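Local coordinates for periplasmic protein TorT (PDB 3O1I) that probably binds trimethylamine N-oxide in the periplasm and passes the signal to the TorS sensor kinase, at residues 195-206 / 221-232; 128-136 / 162-170. All coordinates share one frame; numbering follows the deposited sequence.

Interaction 1 of 2, residues 195-206 / 221-232; sequences IDYIVGSAVAIE and IGLVSVYLSHGV
Ile198 uses both its backbone N and its O on the one strand, 222-225: its N donates to Gly222 O at 2.8 Å, and its O accepts from Val224 N at 2.9 Å. This is the ladder of a parallel beta pair, here the two strands of a beta-alpha-beta crossover (strand 197-200, helix 202-214, strand 222-225) in a lobe of the periplasmic-binding-protein fold. The strand axes diverge by 17°, and bonds from Gly222 N to Asp196 O and from Gly200 N to Val224 O continue the ladder.

Val199 and Val224 lie side by side on one face, and Leu126 of helix 116-127 touches both. On the other face Leu223 CD2 reaches Ile198 CB at 4.0 Å, while Ile205 comes down from the crossover helix to lay CG1 near Leu223 CB and CD1 on the Val224 carbonyl.

Beyond the strands, Ala202 CB fits among Tyr227, Ser229 OG and Val232 CG2, the last at 3.5 Å. With CG lodged between its own backbone N and carbonyl carbon (chi1 68°), Tyr227 turns one ring face to Ala202 CA. The second shell sets the helix starts: the N-cap Ser201 OG accepts from Ala204 N, and Ser229 OG from Val232 N. The loop after strand 222-225 is fastened too, by Ser225 OG donating to Tyr227 O at 2.9 Å, nearly in line with the C=O.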
ATOM      1  N   ILE D 195      22.760  -9.169 -29.712  1.00 81.33           N
ATOM      2  CA  ILE D 195      22.217 -10.381 -29.128  1.00 79.19           C
ATOM      3  C   ILE D 195      21.412 -11.291 -30.033  1.00 78.08           C
ATOM      4  O   ILE D 195      20.384 -10.900 -30.586  1.00 76.67           O
ATOM      5  CB  ILE D 195      21.372 -10.060 -27.890  1.00 78.63           C
ATOM      6  CG1 ILE D 195      22.167  -9.138 -26.961  1.00 78.22           C
ATOM      7  CG2 ILE D 195      20.991 -11.348 -27.171  1.00 77.47           C
ATOM      8  CD1 ILE D 195      23.571  -9.637 -26.646  1.00 76.13           C
ATOM      9  N   ASP D 196      21.899 -12.524 -30.150  1.00 77.64           N
ATOM     10  CA  ASP D 196      21.261 -13.567 -30.942  1.00 77.18           C
ATOM     11  C   ASP D 196      20.315 -14.348 -30.032  1.00 76.27           C
ATOM     12  O   ASP D 196      19.124 -14.485 -30.330  1.00 75.60           O
ATOM     13  CB  ASP D 196      22.317 -14.510 -31.517  1.00 77.53           C
ATOM     14  CG  ASP D 196      23.187 -13.840 -32.561  1.00 78.99           C
ATOM     15  OD1 ASP D 196      22.648 -13.475 -33.625  1.00 79.17           O
ATOM     16  OD2 ASP D 196      24.403 -13.676 -32.319  1.00 79.35           O
ATOM     17  N   TYR D 197      20.858 -14.846 -28.918  1.00 75.04           N
ATOM     18  CA  TYR D 197      20.085 -15.610 -27.936  1.00 72.43           C
ATOM     19  C   TYR D 197      20.168 -15.017 -26.534  1.00 70.74           C
ATOM     20  O   TYR D 197      21.101 -14.277 -26.203  1.00 71.03           O
ATOM     21  CB  TYR D 197      20.591 -17.054 -27.825  1.00 71.92           C
ATOM     22  CG  TYR D 197      20.590 -17.849 -29.099  1.00 71.06           C
ATOM     23  CD1 TYR D 197      21.788 -18.185 -29.728  1.00 70.91           C
ATOM     24  CD2 TYR D 197      19.399 -18.295 -29.661  1.00 70.98           C
ATOM     25  CE1 TYR D 197      21.799 -18.954 -30.885  1.00 71.94           C
ATOM     26  CE2 TYR D 197      19.395 -19.063 -30.819  1.00 71.67           C
ATOM     27  CZ  TYR D 197      20.596 -19.392 -31.428  1.00 72.71           C
ATOM     28  OH  TYR D 197      20.586 -20.176 -32.560  1.00 72.95           O
ATOM     29  N   ILE D 198      19.179 -15.370 -25.720  1.00 68.84           N
ATOM     30  CA  ILE D 198      19.122 -14.966 -24.324  1.00 66.76           C
ATOM     31  C   ILE D 198      18.899 -16.257 -23.537  1.00 65.61           C
ATOM     32  O   ILE D 198      17.905 -16.963 -23.743  1.00 63.76           O
ATOM     33  CB  ILE D 198      17.927 -14.035 -23.990  1.00 67.00           C
ATOM     34  CG1 ILE D 198      17.997 -12.730 -24.770  1.00 66.98           C
ATOM     35  CG2 ILE D 198      17.944 -13.700 -22.507  1.00 65.08           C
ATOM     36  CD1 ILE D 198      16.758 -11.862 -24.551  1.00 67.31           C
ATOM     37  N   VAL D 199      19.836 -16.580 -22.659  1.00 64.40           N
ATOM     38  CA  VAL D 199      19.696 -17.756 -21.815  1.00 63.32           C
ATOM     39  C   VAL D 199      19.588 -17.269 -20.383  1.00 61.15           C
ATOM     40  O   VAL D 199      20.522 -16.665 -19.851  1.00 59.76           O
ATOM     41  CB  VAL D 199      20.894 -18.723 -21.948  1.00 64.30           C
ATOM     42  CG1 VAL D 199      20.854 -19.381 -23.297  1.00 66.92           C
ATOM     43  CG2 VAL D 199      22.205 -17.987 -21.780  1.00 64.79           C
ATOM     44  N   GLY D 200      18.435 -17.505 -19.767  1.00 59.01           N
ATOM     45  CA  GLY D 200      18.256 -17.068 -18.399  1.00 58.39           C
ATOM     46  C   GLY D 200      17.236 -17.861 -17.612  1.00 57.13           C
ATOM     47  O   GLY D 200      16.807 -18.933 -18.038  1.00 58.53           O
ATOM     48  N   SER D 201      16.845 -17.326 -16.459  1.00 54.78           N
ATOM     49  CA  SER D 201      15.876 -17.979 -15.590  1.00 52.58           C
ATOM     50  C   SER D 201      14.519 -18.092 -16.243  1.00 51.21           C
ATOM     51  O   SER D 201      14.233 -17.429 -17.235  1.00 51.37           O
ATOM     52  CB  SER D 201      15.723 -17.187 -14.308  1.00 54.23           C
ATOM     53  OG  SER D 201      15.363 -15.848 -14.608  1.00 56.59           O
ATOM     54  N   ALA D 202      13.661 -18.927 -15.686  1.00 49.73           N
ATOM     55  CA  ALA D 202      12.348 -19.054 -16.275  1.00 50.50           C
ATOM     56  C   ALA D 202      11.699 -17.689 -16.169  1.00 50.71           C
ATOM     57  O   ALA D 202      10.861 -17.325 -16.991  1.00 52.26           O
ATOM     58  CB  ALA D 202      11.524 -20.094 -15.538  1.00 49.32           C
ATOM     59  N   VAL D 203      12.100 -16.940 -15.145  1.00 50.32           N
ATOM     60  CA  VAL D 203      11.575 -15.601 -14.906  1.00 48.41           C
ATOM     61  C   VAL D 203      12.025 -14.723 -16.071  1.00 45.87           C
ATOM     62  O   VAL D 203      11.202 -14.160 -16.795  1.00 44.36           O
ATOM     63  CB  VAL D 203      12.105 -15.031 -13.538  1.00 50.22           C
ATOM     64  CG1 VAL D 203      11.739 -13.553 -13.370  1.00 46.99           C
ATOM     65  CG2 VAL D 203      11.518 -15.841 -12.394  1.00 50.96           C
ATOM     66  N   ALA D 204      13.332 -14.626 -16.264  1.00 42.44           N
ATOM     67  CA  ALA D 204      13.852 -13.821 -17.353  1.00 44.15           C
ATOM     68  C   ALA D 204      13.141 -14.175 -18.665  1.00 46.05           C
ATOM     69  O   ALA D 204      12.461 -13.331 -19.260  1.00 46.03           O
ATOM     70  CB  ALA D 204      15.348 -14.032 -17.486  1.00 42.49           C
ATOM     71  N   ILE D 205      13.287 -15.429 -19.102  1.00 46.51           N
ATOM     72  CA  ILE D 205      12.673 -15.879 -20.343  1.00 45.67           C
ATOM     73  C   ILE D 205      11.196 -15.519 -20.426  1.00 46.29           C
ATOM     74  O   ILE D 205      10.767 -14.980 -21.438  1.00 49.29           O
ATOM     75  CB  ILE D 205      12.883 -17.421 -20.580  1.00 46.16           C
ATOM     76  CG1 ILE D 205      14.175 -17.655 -21.371  1.00 43.75           C
ATOM     77  CG2 ILE D 205      11.697 -18.036 -21.352  1.00 41.99           C
ATOM     78  CD1 ILE D 205      15.451 -17.320 -20.627  1.00 46.42           C
ATOM     79  N   GLU D 206      10.408 -15.784 -19.390  1.00 45.50           N
ATOM     80  CA  GLU D 206       8.988 -15.426 -19.475  1.00 48.48           C
ATOM     81  C   GLU D 206       8.794 -13.954 -19.890  1.00 49.64           C
ATOM     82  O   GLU D 206       7.960 -13.639 -20.751  1.00 47.85           O
ATOM     83  CB  GLU D 206       8.292 -15.668 -18.142  1.00 49.79           C
ATOM     84  CG  GLU D 206       8.047 -17.118 -17.821  1.00 52.59           C
ATOM     85  CD  GLU D 206       7.510 -17.299 -16.419  1.00 55.37           C
ATOM     86  OE1 GLU D 206       8.149 -16.784 -15.478  1.00 59.92           O
ATOM     87  OE2 GLU D 206       6.459 -17.950 -16.250  1.00 54.92           O
ATOM     88  N   ILE D 221      15.592 -12.842 -31.629  1.00 74.85           N
ATOM     89  CA  ILE D 221      16.354 -13.283 -30.468  1.00 71.73           C
ATOM     90  C   ILE D 221      15.773 -14.612 -29.983  1.00 70.66           C
ATOM     91  O   ILE D 221      14.573 -14.719 -29.741  1.00 69.93           O
ATOM     92  CB  ILE D 221      16.295 -12.238 -29.335  1.00 71.00           C
ATOM     93  CG1 ILE D 221      17.021 -10.970 -29.775  1.00 69.87           C
ATOM     94  CG2 ILE D 221      16.935 -12.783 -28.074  1.00 70.07           C
ATOM     95  CD1 ILE D 221      16.978  -9.868 -28.762  1.00 69.31           C
ATOM     96  N   GLY D 222      16.625 -15.627 -29.867  1.00 69.09           N
ATOM     97  CA  GLY D 222      16.173 -16.934 -29.419  1.00 66.76           C
ATOM     98  C   GLY D 222      16.256 -17.092 -27.915  1.00 65.42           C
ATOM     99  O   GLY D 222      17.289 -16.786 -27.315  1.00 65.02           O
ATOM    100  N   LEU D 223      15.171 -17.584 -27.309  1.00 63.73           N
ATOM    101  CA  LEU D 223      15.089 -17.772 -25.858  1.00 60.14           C
ATOM    102  C   LEU D 223      15.401 -19.193 -25.374  1.00 59.77           C
ATOM    103  O   LEU D 223      14.788 -20.169 -25.812  1.00 59.29           O
ATOM    104  CB  LEU D 223      13.701 -17.357 -25.373  1.00 56.80           C
ATOM    105  CG  LEU D 223      13.254 -15.992 -25.904  1.00 54.58           C
ATOM    106  CD1 LEU D 223      11.892 -15.632 -25.322  1.00 52.55           C
ATOM    107  CD2 LEU D 223      14.312 -14.938 -25.565  1.00 53.90           C
ATOM    108  N   VAL D 224      16.357 -19.289 -24.455  1.00 59.76           N
ATOM    109  CA  VAL D 224      16.783 -20.558 -23.883  1.00 58.67           C
ATOM    110  C   VAL D 224      16.730 -20.472 -22.358  1.00 58.79           C
ATOM    111  O   VAL D 224      17.490 -19.714 -21.750  1.00 59.65           O
ATOM    112  CB  VAL D 224      18.226 -20.892 -24.335  1.00 58.29           C
ATOM    113  CG1 VAL D 224      18.766 -22.094 -23.578  1.00 57.87           C
ATOM    114  CG2 VAL D 224      18.242 -21.164 -25.826  1.00 57.00           C
ATOM    115  N   SER D 225      15.834 -21.256 -21.758  1.00 57.79           N
ATOM    116  CA  SER D 225      15.638 -21.310 -20.304  1.00 58.22           C
ATOM    117  C   SER D 225      16.695 -22.166 -19.604  1.00 57.31           C
ATOM    118  O   SER D 225      17.288 -23.044 -20.226  1.00 58.32           O
ATOM    119  CB  SER D 225      14.258 -21.902 -20.008  1.00 58.90           C
ATOM    120  OG  SER D 225      13.522 -21.107 -19.094  1.00 60.09           O
ATOM    121  N   VAL D 226      16.925 -21.924 -18.315  1.00 55.59           N
ATOM    122  CA  VAL D 226      17.892 -22.722 -17.567  1.00 54.29           C
ATOM    123  C   VAL D 226      17.128 -23.720 -16.691  1.00 53.94           C
ATOM    124  O   VAL D 226      17.728 -24.532 -15.977  1.00 52.66           O
ATOM    125  CB  VAL D 226      18.802 -21.843 -16.705  1.00 56.18           C
ATOM    126  CG1 VAL D 226      19.883 -22.681 -16.038  1.00 58.22           C
ATOM    127  CG2 VAL D 226      19.454 -20.795 -17.574  1.00 60.36           C
ATOM    128  N   TYR D 227      15.796 -23.647 -16.759  1.00 52.99           N
ATOM    129  CA  TYR D 227      14.898 -24.562 -16.041  1.00 52.28           C
ATOM    130  C   TYR D 227      13.482 -24.354 -16.566  1.00 52.28           C
ATOM    131  O   TYR D 227      13.259 -23.458 -17.374  1.00 52.63           O
ATOM    132  CB  TYR D 227      14.980 -24.381 -14.508  1.00 51.54           C
ATOM    133  CG  TYR D 227      14.448 -23.082 -13.929  1.00 50.48           C
ATOM    134  CD1 TYR D 227      13.104 -22.962 -13.560  1.00 50.06           C
ATOM    135  CD2 TYR D 227      15.293 -21.981 -13.724  1.00 48.85           C
ATOM    136  CE1 TYR D 227      12.614 -21.782 -13.001  1.00 50.35           C
ATOM    137  CE2 TYR D 227      14.813 -20.795 -13.168  1.00 48.36           C
ATOM    138  CZ  TYR D 227      13.469 -20.699 -12.814  1.00 50.57           C
ATOM    139  OH  TYR D 227      12.946 -19.506 -12.339  1.00 51.09           O
ATOM    140  N   LEU D 228      12.529 -25.169 -16.131  1.00 52.37           N
ATOM    141  CA  LEU D 228      11.170 -25.052 -16.649  1.00 52.74           C
ATOM    142  C   LEU D 228      10.148 -24.484 -15.686  1.00 53.20           C
ATOM    143  O   LEU D 228      10.314 -24.560 -14.469  1.00 55.13           O
ATOM    144  CB  LEU D 228      10.674 -26.426 -17.125  1.00 53.88           C
ATOM    145  CG  LEU D 228       9.253 -26.437 -17.697  1.00 54.63           C
ATOM    146  CD1 LEU D 228       9.265 -25.884 -19.111  1.00 54.87           C
ATOM    147  CD2 LEU D 228       8.705 -27.830 -17.689  1.00 53.84           C
ATOM    148  N   SER D 229       9.079 -23.930 -16.250  1.00 52.01           N
ATOM    149  CA  SER D 229       7.985 -23.345 -15.483  1.00 51.37           C
ATOM    150  C   SER D 229       6.757 -23.334 -16.377  1.00 50.66           C
ATOM    151  O   SER D 229       6.876 -23.433 -17.586  1.00 51.60           O
ATOM    152  CB  SER D 229       8.336 -21.916 -15.047  1.00 52.21           C
ATOM    153  OG  SER D 229       8.535 -21.039 -16.146  1.00 53.80           O
ATOM    154  N   HIS D 230       5.574 -23.218 -15.796  1.00 51.15           N
ATOM    155  CA  HIS D 230       4.360 -23.222 -16.601  1.00 52.99           C
ATOM    156  C   HIS D 230       4.377 -22.167 -17.695  1.00 54.26           C
ATOM    157  O   HIS D 230       3.623 -22.254 -18.663  1.00 56.28           O
ATOM    158  CB  HIS D 230       3.128 -23.004 -15.723  1.00 53.81           C
ATOM    159  CG  HIS D 230       2.934 -24.057 -14.678  1.00 56.13           C
ATOM    160  ND1 HIS D 230       1.755 -24.762 -14.541  1.00 56.57           N
ATOM    161  CD2 HIS D 230       3.758 -24.511 -13.704  1.00 56.06           C
ATOM    162  CE1 HIS D 230       1.862 -25.605 -13.529  1.00 56.67           C
ATOM    163  NE2 HIS D 230       3.066 -25.472 -13.002  1.00 57.53           N
ATOM    164  N   GLY D 231       5.232 -21.165 -17.545  1.00 54.69           N
ATOM    165  CA  GLY D 231       5.290 -20.116 -18.544  1.00 54.23           C
ATOM    166  C   GLY D 231       6.252 -20.480 -19.643  1.00 53.71           C
ATOM    167  O   GLY D 231       5.934 -20.348 -20.826  1.00 53.92           O
ATOM    168  N   VAL D 232       7.438 -20.932 -19.242  1.00 53.97           N
ATOM    169  CA  VAL D 232       8.464 -21.348 -20.195  1.00 54.47           C
ATOM    170  C   VAL D 232       7.948 -22.545 -21.001  1.00 55.63           C
ATOM    171  O   VAL D 232       8.340 -22.741 -22.145  1.00 55.68           O
ATOM    172  CB  VAL D 232       9.781 -21.717 -19.479  1.00 52.61           C
ATOM    173  CG1 VAL D 232      10.781 -22.293 -20.466  1.00 51.32           C
ATOM    174  CG2 VAL D 232      10.362 -20.472 -18.820  1.00 50.85           C
TER

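Interaction 2 of 2, residues 128-136 / 162-170; sequences ERHPKGSGK and IKNSDIHIV
Lys132 and Asp166 meet where two helix-to-strand connections of the alpha/beta lobe lie against each other. Residues 128-136, between helix 116-127 and strand 137-142, contain a type II beta turn from Pro131 to Ser134; residues 162-170 lead from helix 152-163 into the edge strand 167-172. Asp166 points its side chain into the turn.

The Lys132 chain leaves with CG anti to the backbone N, bends at chi2 (61°) and then runs straight, which brings it obliquely across the carboxylate. NZ forms a salt bridge to Asp166 OD1, modelled at 2.6 Å, although the place of OD1 is uncertain. Gly133 N also faces the carboxylate, but at too poor an angle for a hydrogen bond. The positive phi of Gly133, at the third position of the turn, suits glycine.

Lys136 behaves differently. Its chain stays extended and runs alongside His168, with CE 3.7 Å from His168 CB, and its NZ stands 4.1 Å above one face of the imidazole, displaced toward the rim.

Nearer the sheet, His130 packs CB against Ile167 CG1 at 3.9 Å, while its NE2 is probably hydrogen-bonded to Tyr197 OH. Its backbone O takes a weak, long bond from Asp166 N (3.4 Å).

Ser165, the buried residue of this otherwise largely exposed contact, sets CB near His130 O. Its chi1 of 54° turns the hydroxyl back toward its own segment, where OG donates to Ile162 O at 2.6 Å from above the carbonyl plane, 42° out of it.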
ATOM      1  N   GLU D 128      25.335 -27.219 -30.051  1.00 77.59           N
ATOM      2  CA  GLU D 128      24.930 -28.198 -31.049  1.00 78.90           C
ATOM      3  C   GLU D 128      24.161 -27.502 -32.156  1.00 77.75           C
ATOM      4  O   GLU D 128      23.911 -28.068 -33.215  1.00 77.96           O
ATOM      5  CB  GLU D 128      24.048 -29.258 -30.381  1.00 82.57           C
ATOM      6  CG  GLU D 128      23.479 -30.322 -31.315  1.00 89.13           C
ATOM      7  CD  GLU D 128      22.649 -31.369 -30.577  1.00 91.85           C
ATOM      8  OE1 GLU D 128      21.714 -30.979 -29.840  1.00 93.30           O
ATOM      9  OE2 GLU D 128      22.927 -32.578 -30.738  1.00 92.34           O
ATOM     10  N   ARG D 129      23.790 -26.260 -31.893  1.00 76.69           N
ATOM     11  CA  ARG D 129      23.037 -25.459 -32.844  1.00 75.59           C
ATOM     12  C   ARG D 129      24.002 -24.473 -33.503  1.00 75.77           C
ATOM     13  O   ARG D 129      23.697 -23.863 -34.525  1.00 74.47           O
ATOM     14  CB  ARG D 129      21.937 -24.709 -32.092  1.00 74.51           C
ATOM     15  CG  ARG D 129      20.933 -23.978 -32.959  1.00 73.62           C
ATOM     16  CD  ARG D 129      20.193 -22.923 -32.137  1.00 71.42           C
ATOM     17  NE  ARG D 129      19.081 -22.323 -32.867  1.00 68.90           N
ATOM     18  CZ  ARG D 129      17.998 -22.994 -33.237  1.00 68.71           C
ATOM     19  NH1 ARG D 129      17.898 -24.278 -32.937  1.00 70.19           N
ATOM     20  NH2 ARG D 129      17.023 -22.391 -33.902  1.00 67.70           N
ATOM     21  N   HIS D 130      25.175 -24.330 -32.898  1.00 76.28           N
ATOM     22  CA  HIS D 130      26.196 -23.418 -33.387  1.00 77.11           C
ATOM     23  C   HIS D 130      27.586 -23.978 -33.163  1.00 78.12           C
ATOM     24  O   HIS D 130      28.401 -23.408 -32.432  1.00 77.34           O
ATOM     25  CB  HIS D 130      26.057 -22.068 -32.698  1.00 77.13           C
ATOM     26  CG  HIS D 130      24.904 -21.268 -33.199  1.00 78.00           C
ATOM     27  ND1 HIS D 130      24.913 -20.655 -34.432  1.00 78.13           N
ATOM     28  CD2 HIS D 130      23.681 -21.035 -32.668  1.00 79.20           C
ATOM     29  CE1 HIS D 130      23.744 -20.076 -34.640  1.00 80.27           C
ATOM     30  NE2 HIS D 130      22.978 -20.291 -33.585  1.00 80.19           N
ATOM     31  N   PRO D 131      27.873 -25.119 -33.798  1.00 79.26           N
ATOM     32  CA  PRO D 131      29.172 -25.777 -33.677  1.00 79.68           C
ATOM     33  C   PRO D 131      30.308 -24.837 -34.039  1.00 79.69           C
ATOM     34  O   PRO D 131      30.129 -23.906 -34.827  1.00 79.21           O
ATOM     35  CB  PRO D 131      29.051 -26.945 -34.649  1.00 79.75           C
ATOM     36  CG  PRO D 131      27.583 -27.284 -34.564  1.00 80.39           C
ATOM     37  CD  PRO D 131      26.954 -25.919 -34.629  1.00 79.51           C
ATOM     38  N   LYS D 132      31.474 -25.083 -33.451  1.00 79.99           N
ATOM     39  CA  LYS D 132      32.641 -24.262 -33.724  1.00 80.73           C
ATOM     40  C   LYS D 132      32.732 -24.016 -35.221  1.00 81.34           C
ATOM     41  O   LYS D 132      32.680 -24.951 -36.021  1.00 81.42           O
ATOM     42  CB  LYS D 132      33.917 -24.958 -33.242  1.00 80.81           C
ATOM     43  CG  LYS D 132      35.184 -24.146 -33.466  1.00 81.27           C
ATOM     44  CD  LYS D 132      35.117 -22.834 -32.703  1.00 81.14           C
ATOM     45  CE  LYS D 132      36.213 -21.877 -33.130  1.00 81.19           C
ATOM     46  NZ  LYS D 132      36.082 -20.564 -32.437  1.00 81.68           N
ATOM     47  N   GLY D 133      32.850 -22.748 -35.592  1.00 82.10           N
ATOM     48  CA  GLY D 133      32.953 -22.396 -36.993  1.00 81.34           C
ATOM     49  C   GLY D 133      31.613 -22.062 -37.603  1.00 81.26           C
ATOM     50  O   GLY D 133      31.534 -21.248 -38.513  1.00 81.05           O
ATOM     51  N   SER D 134      30.551 -22.683 -37.108  1.00 81.96           N
ATOM     52  CA  SER D 134      29.223 -22.424 -37.648  1.00 83.73           C
ATOM     53  C   SER D 134      28.988 -20.924 -37.878  1.00 83.60           C
ATOM     54  O   SER D 134      28.230 -20.532 -38.772  1.00 82.92           O
ATOM     55  CB  SER D 134      28.156 -22.988 -36.703  1.00 84.36           C
ATOM     56  OG  SER D 134      26.848 -22.747 -37.202  1.00 86.34           O
ATOM     57  N   GLY D 135      29.659 -20.099 -37.074  1.00 83.48           N
ATOM     58  CA  GLY D 135      29.527 -18.655 -37.176  1.00 82.13           C
ATOM     59  C   GLY D 135      29.346 -18.021 -35.808  1.00 81.56           C
ATOM     60  O   GLY D 135      28.364 -18.313 -35.122  1.00 81.75           O
ATOM     61  N   LYS D 136      30.283 -17.164 -35.406  1.00 80.28           N
ATOM     62  CA  LYS D 136      30.212 -16.502 -34.106  1.00 79.54           C
ATOM     63  C   LYS D 136      28.796 -16.102 -33.728  1.00 79.39           C
ATOM     64  O   LYS D 136      28.149 -15.329 -34.432  1.00 79.98           O
ATOM     65  CB  LYS D 136      31.101 -15.260 -34.081  1.00 79.84           C
ATOM     66  CG  LYS D 136      30.904 -14.415 -32.830  1.00 79.87           C
ATOM     67  CD  LYS D 136      32.042 -13.434 -32.613  1.00 80.05           C
ATOM     68  CE  LYS D 136      31.840 -12.655 -31.321  1.00 79.56           C
ATOM     69  NZ  LYS D 136      33.012 -11.795 -31.025  1.00 79.81           N
ATOM     70  N   ILE D 162      29.431 -25.091 -23.447  1.00 90.84           N
ATOM     71  CA  ILE D 162      29.517 -24.053 -24.476  1.00 91.44           C
ATOM     72  C   ILE D 162      30.935 -23.663 -24.888  1.00 92.42           C
ATOM     73  O   ILE D 162      31.123 -23.039 -25.930  1.00 92.73           O
ATOM     74  CB  ILE D 162      28.783 -22.749 -23.993  1.00 90.65           C
ATOM     75  CG1 ILE D 162      27.275 -22.991 -23.896  1.00 90.47           C
ATOM     76  CG2 ILE D 162      29.060 -21.585 -24.934  1.00 89.99           C
ATOM     77  CD1 ILE D 162      26.569 -23.063 -25.230  1.00 90.14           C
ATOM     78  N   LYS D 163      31.936 -24.051 -24.106  1.00 93.71           N
ATOM     79  CA  LYS D 163      33.302 -23.622 -24.406  1.00 95.24           C
ATOM     80  C   LYS D 163      33.907 -23.900 -25.776  1.00 95.78           C
ATOM     81  O   LYS D 163      34.348 -22.964 -26.449  1.00 96.34           O
ATOM     82  CB  LYS D 163      34.271 -24.091 -23.314  1.00 95.37           C
ATOM     83  CG  LYS D 163      34.743 -25.524 -23.381  1.00 95.44           C
ATOM     84  CD  LYS D 163      35.853 -25.701 -22.359  1.00 95.44           C
ATOM     85  CE  LYS D 163      36.458 -27.082 -22.389  1.00 95.77           C
ATOM     86  NZ  LYS D 163      37.534 -27.183 -21.366  1.00 96.10           N
ATOM     87  N   ASN D 164      33.943 -25.157 -26.202  1.00 95.57           N
ATOM     88  CA  ASN D 164      34.534 -25.453 -27.500  1.00 95.69           C
ATOM     89  C   ASN D 164      33.513 -25.402 -28.629  1.00 94.78           C
ATOM     90  O   ASN D 164      33.110 -26.425 -29.178  1.00 95.33           O
ATOM     91  CB  ASN D 164      35.241 -26.813 -27.469  1.00 97.69           C
ATOM     92  CG  ASN D 164      36.414 -26.845 -26.490  1.00 98.73           C
ATOM     93  OD1 ASN D 164      37.280 -25.967 -26.507  1.00 99.07           O
ATOM     94  ND2 ASN D 164      36.447 -27.866 -25.639  1.00 99.11           N
ATOM     95  N   SER D 165      33.102 -24.187 -28.968  1.00 93.42           N
ATOM     96  CA  SER D 165      32.136 -23.964 -30.030  1.00 92.20           C
ATOM     97  C   SER D 165      32.165 -22.487 -30.406  1.00 91.72           C
ATOM     98  O   SER D 165      32.931 -21.711 -29.833  1.00 91.98           O
ATOM     99  CB  SER D 165      30.736 -24.378 -29.574  1.00 91.96           C
ATOM    100  OG  SER D 165      30.382 -23.740 -28.363  1.00 91.42           O
ATOM    101  N   ASP D 166      31.334 -22.095 -31.367  1.00 90.60           N
ATOM    102  CA  ASP D 166      31.307 -20.706 -31.808  1.00 89.14           C
ATOM    103  C   ASP D 166      30.176 -19.887 -31.186  1.00 87.07           C
ATOM    104  O   ASP D 166      29.357 -19.280 -31.877  1.00 86.63           O
ATOM    105  CB  ASP D 166      31.252 -20.653 -33.341  1.00 90.32           C
ATOM    106  CG  ASP D 166      32.583 -20.225 -33.956  1.00 90.95           C
ATOM    107  OD1 ASP D 166      33.645 -20.539 -33.373  1.00 89.07           O
ATOM    108  OD2 ASP D 166      32.568 -19.577 -35.026  1.00 91.29           O
ATOM    109  N   ILE D 167      30.156 -19.874 -29.859  1.00 84.45           N
ATOM    110  CA  ILE D 167      29.162 -19.136 -29.102  1.00 81.53           C
ATOM    111  C   ILE D 167      29.903 -18.186 -28.171  1.00 81.42           C
ATOM    112  O   ILE D 167      30.697 -18.624 -27.339  1.00 81.61           O
ATOM    113  CB  ILE D 167      28.275 -20.101 -28.292  1.00 79.01           C
ATOM    114  CG1 ILE D 167      27.301 -20.793 -29.242  1.00 76.29           C
ATOM    115  CG2 ILE D 167      27.544 -19.357 -27.189  1.00 77.95           C
ATOM    116  CD1 ILE D 167      26.455 -21.825 -28.595  1.00 74.96           C
ATOM    117  N   HIS D 168      29.657 -16.888 -28.337  1.00 80.22           N
ATOM    118  CA  HIS D 168      30.300 -15.864 -27.520  1.00 79.14           C
ATOM    119  C   HIS D 168      29.276 -15.260 -26.564  1.00 79.08           C
ATOM    120  O   HIS D 168      28.094 -15.159 -26.894  1.00 78.38           O
ATOM    121  CB  HIS D 168      30.864 -14.753 -28.414  1.00 78.81           C
ATOM    122  CG  HIS D 168      31.674 -13.731 -27.677  1.00 78.47           C
ATOM    123  ND1 HIS D 168      32.963 -13.972 -27.254  1.00 79.60           N
ATOM    124  CD2 HIS D 168      31.376 -12.471 -27.274  1.00 78.27           C
ATOM    125  CE1 HIS D 168      33.426 -12.906 -26.625  1.00 78.61           C
ATOM    126  NE2 HIS D 168      32.481 -11.981 -26.622  1.00 78.60           N
ATOM    127  N   ILE D 169      29.732 -14.874 -25.377  1.00 79.00           N
ATOM    128  CA  ILE D 169      28.853 -14.246 -24.398  1.00 78.10           C
ATOM    129  C   ILE D 169      29.118 -12.741 -24.475  1.00 78.45           C
ATOM    130  O   ILE D 169      30.237 -12.287 -24.213  1.00 77.70           O
ATOM    131  CB  ILE D 169      29.142 -14.739 -22.962  1.00 76.61           C
ATOM    132  CG1 ILE D 169      29.098 -16.267 -22.910  1.00 76.56           C
ATOM    133  CG2 ILE D 169      28.095 -14.195 -22.006  1.00 75.81           C
ATOM    134  CD1 ILE D 169      29.347 -16.838 -21.522  1.00 75.45           C
ATOM    135  N   VAL D 170      28.103 -11.976 -24.869  1.00 78.53           N
ATOM    136  CA  VAL D 170      28.252 -10.530 -24.974  1.00 78.33           C
ATOM    137  C   VAL D 170      28.457  -9.997 -23.571  1.00 78.14           C
ATOM    138  O   VAL D 170      29.313  -9.146 -23.334  1.00 78.37           O
ATOM    139  CB  VAL D 170      27.001  -9.876 -25.581  1.00 78.14           C
ATOM    140  CG1 VAL D 170      27.155  -8.365 -25.600  1.00 77.38           C
ATOM    141  CG2 VAL D 170      26.786 -10.393 -26.988  1.00 78.72           C
TER

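Followed from the N terminus, the chain leaves helix 116-127 and enters 128-136, passes through strand 137-142 and helix 152-163, and returns at 162-170 to close the loop of interaction 2. Only after helix 179-192 does 195-206 open interaction 1, which 221-232 closes past helix 202-214. The two loops therefore follow in series and neither nest nor cross. Both reach one four-stranded parallel sheet: interaction 1 joins strand 197-200 to the edge strand 222-225, whereas interaction 2 lies where strand 167-172, at the opposite edge, begins. They touch directly where the side chains of Tyr197 and His130 meet, and through Ile195 packing on Val170.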